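Local coordinates for phist (Plasmodium falciparum, PDB 4JLE), which binds the virulence factor PfEMP1, probably through its PHIST domain, and comigrates with it to knobs on the surface of the infected red blood cell, at residues E22-M27 and N41-Y46. Sequence-based numbering, arbitrary orientation.
Sequences EEINEM and NIIFSY
In the PHIST domain, the short helix 21-28 packs against the first turns of the long helix 37-72, with Ile24 lying over the ring of Tyr46. The local helix axes approach to 10.3 Å and run at 131° to each other. Ile24 gives the largest share of the buried surface. Ile24 CG1 sits over one face of the Tyr46 ring, nearer its CG end than its OH end, 3.5 Å from Tyr46 CG. This is a CH-pi contact. Tyr46 has CG anti to its backbone N (chi1 173°), which swings the ring across to Ile24. Beyond CG1, the end of the same branch, Ile24 CD1, reaches Ile42 CG2 at 3.7 Å. The other branch, Ile24 CG2, lies 3.8 Å from Tyr46 CD2 and more loosely beside Ile43 CG2.

One turn on, the Met27 and Ile43 side chains lie alongside each other, pointing opposite ways. Met27 CB meets Ile43 CD1 at 3.8 Å. The extended Met27 chain (chi2 180°) carries Met27 SD to 4.1 Å from Ile42 CG2. That methyl thus touches both Ile24 and Met27. The carboxylate of Glu23 lies at the margin, with Glu23 OE2 4.1 Å from Ile42 CG2. No hydrogen bond joins the two segments; the contact is almost wholly apolar. Tyr19, just before the short helix, also packs on Ile24, Ile42 and Tyr46. Phe120 of the second subunit packs on Ile43, so the contact borders the dimer interface. It sets the short helix against one of the three long helices that form the three-helix bundle of this PHIST domain.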
loop_
_atom_site.group_PDB
_atom_site.type_symbol
_atom_site.label_atom_id
_atom_site.label_comp_id
_atom_site.label_asym_id
_atom_site.label_seq_id
_atom_site.Cartn_x
_atom_site.Cartn_y
_atom_site.Cartn_z
ATOM N N GLU B 22 -20.235 -16.078 -11.329
ATOM C CA GLU B 22 -20.831 -17.386 -11.567
ATOM C C GLU B 22 -19.743 -18.431 -11.792
ATOM O O GLU B 22 -19.810 -19.489 -11.179
ATOM C CB GLU B 22 -21.791 -17.330 -12.770
ATOM C CG GLU B 22 -22.969 -18.286 -12.688
ATOM C CD GLU B 22 -24.143 -17.858 -13.548
ATOM O OE1 GLU B 22 -24.221 -18.316 -14.711
ATOM O OE2 GLU B 22 -24.958 -17.032 -13.073
ATOM N N GLU B 23 -18.725 -18.114 -12.631
ATOM C CA GLU B 23 -17.545 -18.942 -12.915
ATOM C C GLU B 23 -16.789 -19.281 -11.621
ATOM O O GLU B 23 -16.437 -20.436 -11.392
ATOM C CB GLU B 23 -16.601 -18.170 -13.869
ATOM C CG GLU B 23 -15.236 -18.814 -14.110
ATOM C CD GLU B 23 -14.181 -17.953 -14.777
ATOM O OE1 GLU B 23 -14.355 -16.716 -14.853
ATOM O OE2 GLU B 23 -13.128 -18.517 -15.143
ATOM N N ILE B 24 -16.545 -18.245 -10.786
ATOM C CA ILE B 24 -15.818 -18.333 -9.510
ATOM C C ILE B 24 -16.614 -19.176 -8.514
ATOM O O ILE B 24 -16.022 -20.057 -7.885
ATOM C CB ILE B 24 -15.425 -16.917 -8.931
ATOM C CG1 ILE B 24 -14.608 -16.073 -9.936
ATOM C CG2 ILE B 24 -14.701 -17.008 -7.585
ATOM C CD1 ILE B 24 -13.332 -16.646 -10.491
ATOM N N ASN B 25 -17.934 -18.942 -8.388
ATOM C CA ASN B 25 -18.756 -19.743 -7.469
ATOM C C ASN B 25 -18.795 -21.222 -7.927
ATOM O O ASN B 25 -18.623 -22.119 -7.113
ATOM C CB ASN B 25 -20.170 -19.158 -7.327
ATOM C CG ASN B 25 -20.186 -17.854 -6.538
ATOM O OD1 ASN B 25 -19.324 -17.596 -5.683
ATOM N ND2 ASN B 25 -21.168 -16.992 -6.813
ATOM N N GLU B 26 -18.913 -21.445 -9.232
ATOM C CA GLU B 26 -18.896 -22.757 -9.874
ATOM C C GLU B 26 -17.613 -23.505 -9.507
ATOM O O GLU B 26 -17.675 -24.659 -9.082
ATOM C CB GLU B 26 -18.984 -22.557 -11.378
ATOM C CG GLU B 26 -19.784 -23.596 -12.116
ATOM C CD GLU B 26 -19.652 -23.442 -13.617
ATOM O OE1 GLU B 26 -19.193 -24.411 -14.266
ATOM O OE2 GLU B 26 -19.971 -22.346 -14.137
ATOM N N MET B 27 -16.455 -22.820 -9.629
ATOM C CA MET B 27 -15.143 -23.362 -9.317
ATOM C C MET B 27 -15.033 -23.711 -7.844
ATOM O O MET B 27 -14.581 -24.811 -7.526
ATOM C CB MET B 27 -14.051 -22.359 -9.702
ATOM C CG MET B 27 -13.656 -22.429 -11.145
ATOM S SD MET B 27 -12.377 -21.201 -11.449
ATOM C CE MET B 27 -11.550 -21.956 -12.707
ATOM N N ASN B 41 -5.328 -19.555 -8.837
ATOM C CA ASN B 41 -4.834 -18.239 -9.214
ATOM C C ASN B 41 -5.970 -17.383 -9.765
ATOM O O ASN B 41 -6.112 -16.239 -9.347
ATOM C CB ASN B 41 -3.668 -18.364 -10.208
ATOM C CG ASN B 41 -2.367 -18.888 -9.612
ATOM O OD1 ASN B 41 -2.224 -19.070 -8.396
ATOM N ND2 ASN B 41 -1.385 -19.137 -10.463
ATOM N N ILE B 42 -6.823 -17.961 -10.630
ATOM C CA ILE B 42 -7.998 -17.269 -11.178
ATOM C C ILE B 42 -8.845 -16.775 -10.012
ATOM O O ILE B 42 -9.216 -15.603 -10.001
ATOM C CB ILE B 42 -8.812 -18.212 -12.154
ATOM C CG1 ILE B 42 -8.117 -18.322 -13.519
ATOM C CG2 ILE B 42 -10.317 -17.775 -12.292
ATOM C CD1 ILE B 42 -8.468 -19.545 -14.328
ATOM N N ILE B 43 -9.140 -17.660 -9.029
ATOM C CA ILE B 43 -10.010 -17.316 -7.901
ATOM C C ILE B 43 -9.359 -16.216 -7.037
ATOM O O ILE B 43 -10.050 -15.282 -6.641
ATOM C CB ILE B 43 -10.408 -18.583 -7.052
ATOM C CG1 ILE B 43 -11.339 -19.528 -7.848
ATOM C CG2 ILE B 43 -11.112 -18.190 -5.735
ATOM C CD1 ILE B 43 -11.433 -20.964 -7.278
ATOM N N PHE B 44 -8.045 -16.311 -6.775
ATOM C CA PHE B 44 -7.393 -15.316 -5.942
ATOM C C PHE B 44 -7.322 -13.969 -6.655
ATOM O O PHE B 44 -7.466 -12.953 -5.984
ATOM C CB PHE B 44 -6.009 -15.782 -5.450
ATOM C CG PHE B 44 -6.067 -16.723 -4.255
ATOM C CD1 PHE B 44 -6.793 -16.385 -3.111
ATOM C CD2 PHE B 44 -5.352 -17.922 -4.252
ATOM C CE1 PHE B 44 -6.838 -17.253 -2.005
ATOM C CE2 PHE B 44 -5.375 -18.770 -3.140
ATOM C CZ PHE B 44 -6.131 -18.436 -2.031
ATOM N N SER B 45 -7.161 -13.959 -8.014
ATOM C CA SER B 45 -7.149 -12.720 -8.812
ATOM C C SER B 45 -8.505 -12.030 -8.719
ATOM O O SER B 45 -8.563 -10.835 -8.477
ATOM C CB SER B 45 -6.810 -13.010 -10.267
ATOM O OG SER B 45 -5.446 -13.368 -10.398
ATOM N N TYR B 46 -9.594 -12.796 -8.875
ATOM C CA TYR B 46 -10.955 -12.273 -8.761
ATOM C C TYR B 46 -11.224 -11.712 -7.365
ATOM O O TYR B 46 -11.899 -10.703 -7.241
ATOM C CB TYR B 46 -11.977 -13.375 -9.078
ATOM C CG TYR B 46 -13.412 -12.965 -8.826
ATOM C CD1 TYR B 46 -14.168 -12.355 -9.823
ATOM C CD2 TYR B 46 -14.028 -13.219 -7.599
ATOM C CE1 TYR B 46 -15.485 -11.961 -9.594
ATOM C CE2 TYR B 46 -15.348 -12.826 -7.356
ATOM C CZ TYR B 46 -16.080 -12.216 -8.368
ATOM O OH TYR B 46 -17.396 -11.870 -8.167
#